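Local coordinates for Plm1 (Streptomyces sp. HK803, PDB 4HXY), which probably reduces the beta-keto group of a polyketide intermediate with NADPH, as the ketoreductase domain of the first module of phoslactomycin biosynthesis, at residues W111-V116 with V283-T288; V357-G362 with E396-S401. One frame throughout, in Å; residues are numbered along the deposited sequence.

Contact 1 of 2, residues W111-V116 with V283-T288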
ATOM      1  N   TRP A 111      -2.139   1.317   8.207  1.00  4.61           N
ATOM      2  CA  TRP A 111      -3.209   2.049   7.516  1.00  5.02           C
ATOM      3  C   TRP A 111      -3.849   1.201   6.411  1.00  5.04           C
ATOM      4  O   TRP A 111      -5.072   1.234   6.210  1.00  5.40           O
ATOM      5  CB  TRP A 111      -2.677   3.383   6.965  1.00  4.85           C
ATOM      6  CG  TRP A 111      -2.594   4.396   8.031  1.00  6.27           C
ATOM      7  CD1 TRP A 111      -1.845   4.328   9.174  1.00  5.77           C
ATOM      8  CD2 TRP A 111      -3.321   5.620   8.107  1.00  4.72           C
ATOM      9  NE1 TRP A 111      -2.050   5.429   9.939  1.00  7.58           N
ATOM     10  CE2 TRP A 111      -2.941   6.254   9.304  1.00  4.66           C
ATOM     11  CE3 TRP A 111      -4.219   6.276   7.251  1.00  6.46           C
ATOM     12  CZ2 TRP A 111      -3.446   7.479   9.686  1.00  5.42           C
ATOM     13  CZ3 TRP A 111      -4.728   7.492   7.662  1.00  5.97           C
ATOM     14  CH2 TRP A 111      -4.307   8.096   8.834  1.00  5.86           C
ATOM     15  N   GLY A 112      -3.045   0.422   5.699  1.00  4.83           N
ATOM     16  CA  GLY A 112      -3.595  -0.467   4.675  1.00  4.38           C
ATOM     17  C   GLY A 112      -4.577  -1.441   5.286  1.00  4.09           C
ATOM     18  O   GLY A 112      -5.679  -1.619   4.785  1.00  5.00           O
ATOM     19  N   LEU A 113      -4.178  -2.064   6.393  1.00  4.40           N
ATOM     20  CA  LEU A 113      -5.029  -3.013   7.078  1.00  4.80           C
ATOM     21  C   LEU A 113      -6.234  -2.350   7.742  1.00  4.43           C
ATOM     22  O   LEU A 113      -7.346  -2.869   7.682  1.00  5.72           O
ATOM     23  CB  LEU A 113      -4.213  -3.797   8.113  1.00  4.65           C
ATOM     24  CG  LEU A 113      -4.974  -4.976   8.698  1.00  7.58           C
ATOM     25  CD1 LEU A 113      -4.012  -6.188   8.814  1.00 12.27           C
ATOM     26  CD2 LEU A 113      -5.598  -4.604  10.018  1.00  9.83           C
ATOM     27  N   GLY A 114      -6.009  -1.204   8.369  1.00  4.75           N
ATOM     28  CA  GLY A 114      -7.051  -0.483   9.084  1.00  4.56           C
ATOM     29  C   GLY A 114      -8.210  -0.075   8.197  1.00  4.28           C
ATOM     30  O   GLY A 114      -9.364  -0.177   8.585  1.00  5.02           O
ATOM     31  N   ARG A 115      -7.913   0.370   6.982  1.00  4.65           N
ATOM     32  CA  ARG A 115      -8.978   0.641   6.013  1.00  4.18           C
ATOM     33  C   ARG A 115      -9.852  -0.585   5.720  1.00  5.84           C
ATOM     34  O   ARG A 115     -11.071  -0.469   5.599  1.00  6.63           O
ATOM     35  CB  ARG A 115      -8.406   1.207   4.711  1.00  4.79           C
ATOM     36  CG  ARG A 115      -7.941   2.674   4.836  1.00  5.46           C
ATOM     37  CD  ARG A 115      -7.467   3.260   3.505  1.00  6.87           C
ATOM     38  NE  ARG A 115      -6.094   2.840   3.173  1.00  5.74           N
ATOM     39  CZ  ARG A 115      -4.995   3.503   3.503  1.00  6.31           C
ATOM     40  NH1 ARG A 115      -5.051   4.665   4.148  1.00  5.85           N
ATOM     41  NH2 ARG A 115      -3.816   3.023   3.167  1.00  6.83           N
ATOM     42  N   VAL A 116      -9.234  -1.752   5.614  1.00  5.28           N
ATOM     43  CA  VAL A 116      -9.972  -2.994   5.444  1.00  5.99           C
ATOM     44  C   VAL A 116     -10.826  -3.300   6.700  1.00  5.96           C
ATOM     45  O   VAL A 116     -11.967  -3.740   6.577  1.00  6.50           O
ATOM     46  CB  VAL A 116      -9.029  -4.138   5.093  1.00  5.82           C
ATOM     47  CG1 VAL A 116      -9.803  -5.444   4.993  1.00  6.52           C
ATOM     48  CG2 VAL A 116      -8.310  -3.829   3.769  1.00  6.60           C
ATOM     49  N   VAL A 283      -9.240 -13.381   2.404  1.00 12.22           N
ATOM     50  CA  VAL A 283      -9.366 -13.879   3.770  1.00 11.81           C
ATOM     51  C   VAL A 283      -9.738 -12.710   4.683  1.00 11.53           C
ATOM     52  O   VAL A 283      -8.991 -11.736   4.774  1.00 12.04           O
ATOM     53  CB  VAL A 283      -8.037 -14.513   4.262  1.00 11.36           C
ATOM     54  CG1 VAL A 283      -8.231 -15.234   5.600  1.00 12.01           C
ATOM     55  CG2 VAL A 283      -7.484 -15.464   3.196  1.00 12.60           C
ATOM     56  N   ARG A 284     -10.867 -12.816   5.384  1.00 11.18           N
ATOM     57  CA  ARG A 284     -11.269 -11.770   6.328  1.00 11.72           C
ATOM     58  C   ARG A 284     -10.274 -11.663   7.469  1.00 10.43           C
ATOM     59  O   ARG A 284      -9.585 -12.631   7.798  1.00  9.81           O
ATOM     60  CB  ARG A 284     -12.669 -12.042   6.892  1.00 12.84           C
ATOM     61  CG  ARG A 284     -13.812 -12.112   5.853  1.00 18.57           C
ATOM     62  CD  ARG A 284     -14.031 -10.856   5.018  1.00 25.71           C
ATOM     63  NE  ARG A 284     -13.726 -11.080   3.593  1.00 31.58           N
ATOM     64  CZ  ARG A 284     -14.563 -10.901   2.563  1.00 34.59           C
ATOM     65  NH1 ARG A 284     -15.805 -10.445   2.735  1.00 36.25           N
ATOM     66  NH2 ARG A 284     -14.143 -11.168   1.327  1.00 34.72           N
ATOM     67  N   ILE A 285     -10.224 -10.492   8.100  1.00  9.72           N
ATOM     68  CA  ILE A 285      -9.351 -10.254   9.224  1.00  9.43           C
ATOM     69  C   ILE A 285      -9.594 -11.296  10.309  1.00 10.04           C
ATOM     70  O   ILE A 285      -8.630 -11.799  10.906  1.00  9.36           O
ATOM     71  CB  ILE A 285      -9.565  -8.825   9.814  1.00  8.76           C
ATOM     72  CG1 ILE A 285      -8.952  -7.789   8.867  1.00  9.07           C
ATOM     73  CG2 ILE A 285      -8.988  -8.710  11.244  1.00 10.86           C
ATOM     74  CD1 ILE A 285      -9.448  -6.363   9.099  1.00  9.23           C
ATOM     75  N   ALA A 286     -10.864 -11.634  10.522  1.00 11.04           N
ATOM     76  CA  ALA A 286     -11.236 -12.609  11.554  1.00 12.35           C
ATOM     77  C   ALA A 286     -10.619 -13.992  11.333  1.00 13.30           C
ATOM     78  O   ALA A 286     -10.460 -14.743  12.301  1.00 15.03           O
ATOM     79  CB  ALA A 286     -12.749 -12.739  11.660  1.00 12.85           C
ATOM     80  N   GLU A 287     -10.316 -14.324  10.075  1.00 13.72           N
ATOM     81  CA  GLU A 287      -9.750 -15.606   9.711  1.00 14.12           C
ATOM     82  C   GLU A 287      -8.249 -15.526   9.401  1.00 13.24           C
ATOM     83  O   GLU A 287      -7.655 -16.539   9.049  1.00 13.81           O
ATOM     84  CB  GLU A 287     -10.469 -16.176   8.480  1.00 15.13           C
ATOM     85  CG  GLU A 287     -11.825 -16.838   8.763  1.00 20.76           C
ATOM     86  CD  GLU A 287     -12.854 -15.923   9.362  1.00 27.45           C
ATOM     87  OE1 GLU A 287     -13.204 -16.117  10.551  1.00 32.96           O
ATOM     88  OE2 GLU A 287     -13.337 -15.016   8.647  1.00 32.93           O
ATOM     89  N   THR A 288      -7.658 -14.342   9.516  1.00 12.00           N
ATOM     90  CA  THR A 288      -6.232 -14.135   9.213  1.00 11.62           C
ATOM     91  C   THR A 288      -5.367 -14.159  10.473  1.00 10.67           C
ATOM     92  O   THR A 288      -5.491 -13.286  11.324  1.00 10.99           O
ATOM     93  CB  THR A 288      -5.999 -12.787   8.504  1.00 11.98           C
ATOM     94  OG1 THR A 288      -6.780 -12.720   7.311  1.00 12.79           O
ATOM     95  CG2 THR A 288      -4.539 -12.650   8.103  1.00 11.65           C
TER
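Val116 and Ile285 form the closest CA pair of the two segments, 8.2 Å apart, a gap filled by side chains, with Ile285 supplying every contact from the loop. Residues 111-116 are helical throughout and belong to helix 105-120; facing them is a loop with a short 3-10 turn at 285-287, which precedes helix 290-310 of the Rossmann-type KR domain. Ketoreductases of modular polyketide synthases pair a cofactor-free structural subdomain with a catalytic one, and the contact is consistent with a join between these halves. Ile285 points toward the helix and meets it with CD1. This methyl sits 4.2 Å from Val116 CG1 and 4.3 Å from Leu113 CD2, two residues three positions apart that line the facing side of the helix. CG1 of Ile285 is anti to its carbonyl carbon (chi1 -74°), and the extended chi2 of 163° carries CD1 outward to the helix, where it also lies 4.1 Å from Val116 C. Leu71 and Leu74 of helix 67-77 and Ala333 of helix 333-351 also pack on Ile285. Further along helix 105-120, Glu120 OE1 accepts a hydrogen bond from Ile285 N. Within the turn, Arg284 O accepts both Glu287 N and Thr288 OG1, which reach it from opposite faces of its carbonyl plane; the hydroxyl, 2.8 Å from Arg284 O, lies 53° out of that plane.

Contact 2 of 2, residues V357-G362 with E396-S401. With NDP (NADPH dihydro-nicotinamide-adenine-dinucleotide phosphate), chain C.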
ATOM      1  N   VAL A 357       9.170   5.066  -7.834  1.00  5.39           N
ATOM      2  CA  VAL A 357       7.746   5.299  -7.977  1.00  5.47           C
ATOM      3  C   VAL A 357       6.966   4.043  -7.625  1.00  6.20           C
ATOM      4  O   VAL A 357       7.371   2.936  -7.986  1.00  5.92           O
ATOM      5  CB  VAL A 357       7.364   5.785  -9.369  1.00  5.42           C
ATOM      6  CG1 VAL A 357       7.742   4.751 -10.487  1.00  8.00           C
ATOM      7  CG2 VAL A 357       5.843   6.205  -9.393  1.00  6.06           C
ATOM      8  N   SER A 358       5.851   4.241  -6.921  1.00  6.29           N
ATOM      9  CA  SER A 358       4.908   3.171  -6.646  1.00  5.98           C
ATOM     10  C   SER A 358       3.617   3.507  -7.344  1.00  6.59           C
ATOM     11  O   SER A 358       2.999   4.533  -7.043  1.00  7.52           O
ATOM     12  CB  SER A 358       4.669   3.035  -5.153  1.00  6.67           C
ATOM     13  OG  SER A 358       3.816   1.931  -4.867  1.00  9.09           O
ATOM     14  N   VAL A 359       3.200   2.676  -8.287  1.00  5.69           N
ATOM     15  CA  VAL A 359       1.937   2.939  -8.989  1.00  5.76           C
ATOM     16  C   VAL A 359       0.880   2.044  -8.368  1.00  5.98           C
ATOM     17  O   VAL A 359       1.019   0.818  -8.403  1.00  6.55           O
ATOM     18  CB  VAL A 359       2.022   2.644 -10.501  1.00  5.27           C
ATOM     19  CG1 VAL A 359       0.695   2.925 -11.185  1.00  5.56           C
ATOM     20  CG2 VAL A 359       3.109   3.498 -11.176  1.00  7.60           C
ATOM     21  N   ALA A 360      -0.173   2.665  -7.826  1.00  5.68           N
ATOM     22  CA  ALA A 360      -1.289   1.927  -7.222  1.00  5.54           C
ATOM     23  C   ALA A 360      -2.305   1.654  -8.330  1.00  6.03           C
ATOM     24  O   ALA A 360      -3.151   2.478  -8.650  1.00  6.19           O
ATOM     25  CB  ALA A 360      -1.874   2.718  -6.079  1.00  5.73           C
ATOM     26  N   TRP A 361      -2.167   0.496  -8.956  1.00  5.48           N
ATOM     27  CA  TRP A 361      -3.024   0.102 -10.050  1.00  5.59           C
ATOM     28  C   TRP A 361      -4.432  -0.377  -9.633  1.00  5.39           C
ATOM     29  O   TRP A 361      -4.606  -1.157  -8.674  1.00  6.14           O
ATOM     30  CB  TRP A 361      -2.391  -1.071 -10.772  1.00  5.29           C
ATOM     31  CG  TRP A 361      -1.053  -0.801 -11.357  1.00  3.98           C
ATOM     32  CD1 TRP A 361       0.142  -1.309 -10.946  1.00  5.39           C
ATOM     33  CD2 TRP A 361      -0.788  -0.058 -12.540  1.00  3.56           C
ATOM     34  NE1 TRP A 361       1.141  -0.882 -11.771  1.00  6.08           N
ATOM     35  CE2 TRP A 361       0.594  -0.111 -12.761  1.00  4.69           C
ATOM     36  CE3 TRP A 361      -1.578   0.681 -13.397  1.00  4.63           C
ATOM     37  CZ2 TRP A 361       1.203   0.545 -13.833  1.00  6.63           C
ATOM     38  CZ3 TRP A 361      -0.994   1.308 -14.472  1.00  4.34           C
ATOM     39  CH2 TRP A 361       0.393   1.254 -14.674  1.00  5.05           C
ATOM     40  N   GLY A 362      -5.416   0.046 -10.412  1.00  5.39           N
ATOM     41  CA  GLY A 362      -6.647  -0.723 -10.531  1.00  6.35           C
ATOM     42  C   GLY A 362      -6.437  -2.020 -11.283  1.00  7.15           C
ATOM     43  O   GLY A 362      -5.327  -2.349 -11.696  1.00  7.69           O
ATOM     44  N   GLU A 396       4.666   4.159 -18.215  1.00  7.24           N
ATOM     45  CA  GLU A 396       5.710   5.039 -18.760  1.00  8.03           C
ATOM     46  C   GLU A 396       5.554   6.469 -18.244  1.00  7.22           C
ATOM     47  O   GLU A 396       6.517   7.095 -17.822  1.00  8.45           O
ATOM     48  CB  GLU A 396       5.648   5.007 -20.290  1.00  8.97           C
ATOM     49  CG  GLU A 396       6.398   6.094 -20.989  1.00 13.13           C
ATOM     50  CD  GLU A 396       6.400   5.908 -22.509  1.00 17.85           C
ATOM     51  OE1 GLU A 396       5.639   6.640 -23.216  1.00 19.52           O
ATOM     52  OE2 GLU A 396       7.152   5.011 -22.975  1.00 17.29           O
ATOM     53  N   GLN A 397       4.321   6.962 -18.243  1.00  7.02           N
ATOM     54  CA  GLN A 397       4.026   8.301 -17.746  1.00  7.15           C
ATOM     55  C   GLN A 397       4.404   8.458 -16.266  1.00  7.19           C
ATOM     56  O   GLN A 397       4.971   9.470 -15.871  1.00  7.51           O
ATOM     57  CB  GLN A 397       2.547   8.627 -17.946  1.00  7.22           C
ATOM     58  CG  GLN A 397       2.131   8.839 -19.381  1.00  8.67           C
ATOM     59  CD  GLN A 397       0.627   8.989 -19.516  1.00 12.98           C
ATOM     60  OE1 GLN A 397      -0.099   8.016 -19.473  1.00 14.31           O
ATOM     61  NE2 GLN A 397       0.153  10.232 -19.622  1.00 17.78           N
ATOM     62  N   ALA A 398       4.110   7.438 -15.460  1.00  7.15           N
ATOM     63  CA  ALA A 398       4.431   7.489 -14.044  1.00  7.01           C
ATOM     64  C   ALA A 398       5.934   7.516 -13.796  1.00  7.52           C
ATOM     65  O   ALA A 398       6.434   8.239 -12.926  1.00  7.64           O
ATOM     66  CB  ALA A 398       3.773   6.322 -13.293  1.00  6.80           C
ATOM     67  N   ILE A 399       6.664   6.713 -14.572  1.00  7.52           N
ATOM     68  CA  ILE A 399       8.105   6.600 -14.433  1.00  7.65           C
ATOM     69  C   ILE A 399       8.784   7.869 -14.914  1.00  8.16           C
ATOM     70  O   ILE A 399       9.715   8.351 -14.258  1.00  8.96           O
ATOM     71  CB  ILE A 399       8.656   5.357 -15.206  1.00  7.33           C
ATOM     72  CG1 ILE A 399       8.105   4.069 -14.613  1.00  7.55           C
ATOM     73  CG2 ILE A 399      10.217   5.347 -15.218  1.00  7.88           C
ATOM     74  CD1 ILE A 399       8.340   2.838 -15.459  1.00  6.19           C
ATOM     75  N   MET A 400       8.318   8.401 -16.050  1.00  9.27           N
ATOM     76  CA  MET A 400       9.004   9.485 -16.746  1.00 10.88           C
ATOM     77  C   MET A 400       8.541  10.870 -16.286  1.00 12.51           C
ATOM     78  O   MET A 400       9.016  11.885 -16.798  1.00 12.74           O
ATOM     79  CB  MET A 400       8.815   9.344 -18.257  1.00 10.78           C
ATOM     80  CG  MET A 400       9.501   8.087 -18.859  1.00 10.51           C
ATOM     81  SD  MET A 400      11.278   8.064 -18.591  1.00 14.13           S
ATOM     82  CE  MET A 400      11.864   9.327 -19.730  1.00 14.14           C
ATOM     83  N   SER A 401       7.620  10.899 -15.334  1.00 14.26           N
ATOM     84  CA  SER A 401       7.049  12.151 -14.825  1.00 16.83           C
ATOM     85  C   SER A 401       8.128  13.129 -14.343  1.00 19.38           C
ATOM     86  O   SER A 401       9.051  12.730 -13.647  1.00 18.87           O
ATOM     87  CB  SER A 401       6.087  11.821 -13.675  1.00 16.36           C
ATOM     88  OG  SER A 401       5.482  12.990 -13.150  1.00 18.83           O
TER
HETATM   89  PA  NDP C 501       0.696 -12.964 -11.046  1.00 12.23           P
HETATM   90  O1A NDP C 501       0.453 -13.379 -12.458  1.00 13.80           O
HETATM   91  O2A NDP C 501       0.315 -13.912  -9.948  1.00 11.30           O
HETATM   92  O5B NDP C 501       2.238 -12.590 -10.871  1.00 11.19           O
HETATM   93  C5B NDP C 501       2.827 -12.580  -9.587  1.00 12.82           C
HETATM   94  C4B NDP C 501       4.251 -13.034  -9.723  1.00 11.40           C
HETATM   95  O4B NDP C 501       4.902 -12.988  -8.470  1.00  8.96           O
HETATM   96  C3B NDP C 501       4.376 -14.464 -10.193  1.00 13.42           C
HETATM   97  O3B NDP C 501       5.323 -14.482 -11.279  1.00 15.33           O
HETATM   98  C2B NDP C 501       4.911 -15.230  -9.004  1.00 10.16           C
HETATM   99  O2B NDP C 501       5.662 -16.289  -9.559  1.00 11.30           O
HETATM  100  C1B NDP C 501       5.719 -14.130  -8.322  1.00  9.11           C
HETATM  101  N9A NDP C 501       6.068 -14.351  -6.924  1.00  7.70           N
HETATM  102  C8A NDP C 501       5.224 -14.565  -5.856  1.00  7.49           C
HETATM  103  N7A NDP C 501       5.966 -14.743  -4.742  1.00  7.76           N
HETATM  104  C5A NDP C 501       7.290 -14.617  -5.083  1.00  7.73           C
HETATM  105  C6A NDP C 501       8.474 -14.686  -4.369  1.00  6.52           C
HETATM  106  N6A NDP C 501       8.550 -14.912  -3.061  1.00  6.73           N
HETATM  107  N1A NDP C 501       9.662 -14.525  -5.060  1.00  7.17           N
HETATM  108  C2A NDP C 501       9.667 -14.262  -6.425  1.00  5.95           C
HETATM  109  N3A NDP C 501       8.502 -14.197  -7.144  1.00  7.42           N
HETATM  110  C4A NDP C 501       7.338 -14.366  -6.460  1.00  8.44           C
HETATM  111  O3  NDP C 501      -0.049 -11.575 -10.716  1.00 11.17           O
HETATM  112  PN  NDP C 501      -0.159 -10.279 -11.622  1.00 12.40           P
HETATM  113  O1N NDP C 501      -1.605 -10.002 -11.781  1.00 15.38           O
HETATM  114  O2N NDP C 501       0.697 -10.307 -12.824  1.00 14.07           O
HETATM  115  O5D NDP C 501       0.300  -9.114 -10.629  1.00 15.12           O
HETATM  116  C5D NDP C 501       1.653  -8.789 -10.443  1.00 14.82           C
HETATM  117  C4D NDP C 501       1.735  -7.617  -9.479  1.00 12.35           C
HETATM  118  O4D NDP C 501       0.843  -6.587  -9.870  1.00 11.63           O
HETATM  119  C3D NDP C 501       1.340  -8.008  -8.075  1.00 12.04           C
HETATM  120  O3D NDP C 501       2.279  -7.504  -7.174  1.00 14.77           O
HETATM  121  C2D NDP C 501       0.000  -7.340  -7.844  1.00 12.84           C
HETATM  122  O2D NDP C 501      -0.239  -7.022  -6.489  1.00 14.33           O
HETATM  123  C1D NDP C 501       0.082  -6.141  -8.767  1.00 12.33           C
HETATM  124  N1N NDP C 501      -1.243  -5.718  -9.239  1.00 11.07           N
HETATM  125  C2N NDP C 501      -1.938  -6.473 -10.141  1.00  9.58           C
HETATM  126  C3N NDP C 501      -3.259  -6.185 -10.488  1.00 10.59           C
HETATM  127  C7N NDP C 501      -3.981  -6.958 -11.521  1.00 11.03           C
HETATM  128  O7N NDP C 501      -5.191  -6.435 -11.922  1.00 11.88           O
HETATM  129  N7N NDP C 501      -3.576  -8.108 -12.038  1.00 12.14           N
HETATM  130  C4N NDP C 501      -3.807  -4.837 -10.105  1.00  9.76           C
HETATM  131  C5N NDP C 501      -2.963  -4.085  -9.129  1.00  9.96           C
HETATM  132  C6N NDP C 501      -1.720  -4.537  -8.755  1.00 10.14           C
HETATM  133  P2B NDP C 501       6.148 -17.559  -8.716  1.00 13.15           P
HETATM  134  O1X NDP C 501       6.745 -18.487  -9.749  1.00 13.44           O
HETATM  135  O2X NDP C 501       4.966 -18.211  -7.985  1.00 13.76           O
HETATM  136  O3X NDP C 501       7.125 -17.149  -7.693  1.00 10.20           O
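Val359 CG2 rests against Ala398 CB at 3.6 Å, the closest approach between the strand 357-361 and the end of helix 388-400. Two residues back, Val357 straddles the helix surface with both methyls. With chi1 at 61°, its CG1 lies between the backbone N and the carbonyl carbon and reaches Ile399 CG1 at 4.2 Å, the two side chains crossing at about a right angle; its CG2 lies 4.1 Å from Ala398 O. Ala398 meets both valines, its methyl closely at Val359 and more loosely at Val357. Strand and helix run roughly antiparallel, at 151° with their axes 9.0 Å apart, in the alpha/beta layering of a Rossmann-type fold.

The other methyl of Val359 continues the layer toward the cofactor: CG1 lies over the centre of one face of the Trp361 ring, 3.4 Å above its plane. Phe320 and Trp364 add edge-to-face packing to this indole. On the NADPH side, Trp361 CB is 3.5 Å from C5N of the nicotinamide. Two backbone oxygens at and just beyond the strand end approach this ring, Trp361 O 3.4 Å from C5N and Gly362 O 3.3 Å from C4N.

Farther out, Trp7 of strand 6-14 packs on Ala398, and Arg355 NH1 binds Ile399 O. Ser358, directed away from the helix, hydrogen-bonds through OG to Asp343 on helix 333-351.

The strand-helix interface itself has no hydrogen bonds and is held by apolar contact, whereas next to the cofactor apolar contact is joined by two backbone carbonyl oxygens. Since C4N is the carbon from which NADPH delivers hydride, these oxygens could favour the positive charge that develops on the nicotinamide as hydride leaves.

From the N terminus, strand 6-14 comes first; its Trp7 will later border contact 2. Contact 1 begins on helix 105-120, probably of the cofactor-free structural subdomain, and closes across 166 intervening residues, which take in the first strands of the KR domain, joining that helix to the loop before helix 290-310 of the catalytic subdomain. Contact 2 then opens at strand 357-361 and closes after 33 intervening residues, packing helix 388-400 on the strand next to the NADPH. The two loops are in series, neither nested nor crossed, with centres about 26 Å apart. Helix 333-351 packs on contact 1 and hydrogen-bonds the strand of contact 2 from its side away from helix 388-400, while its Tyr335 hydrogen-bonds NADPH.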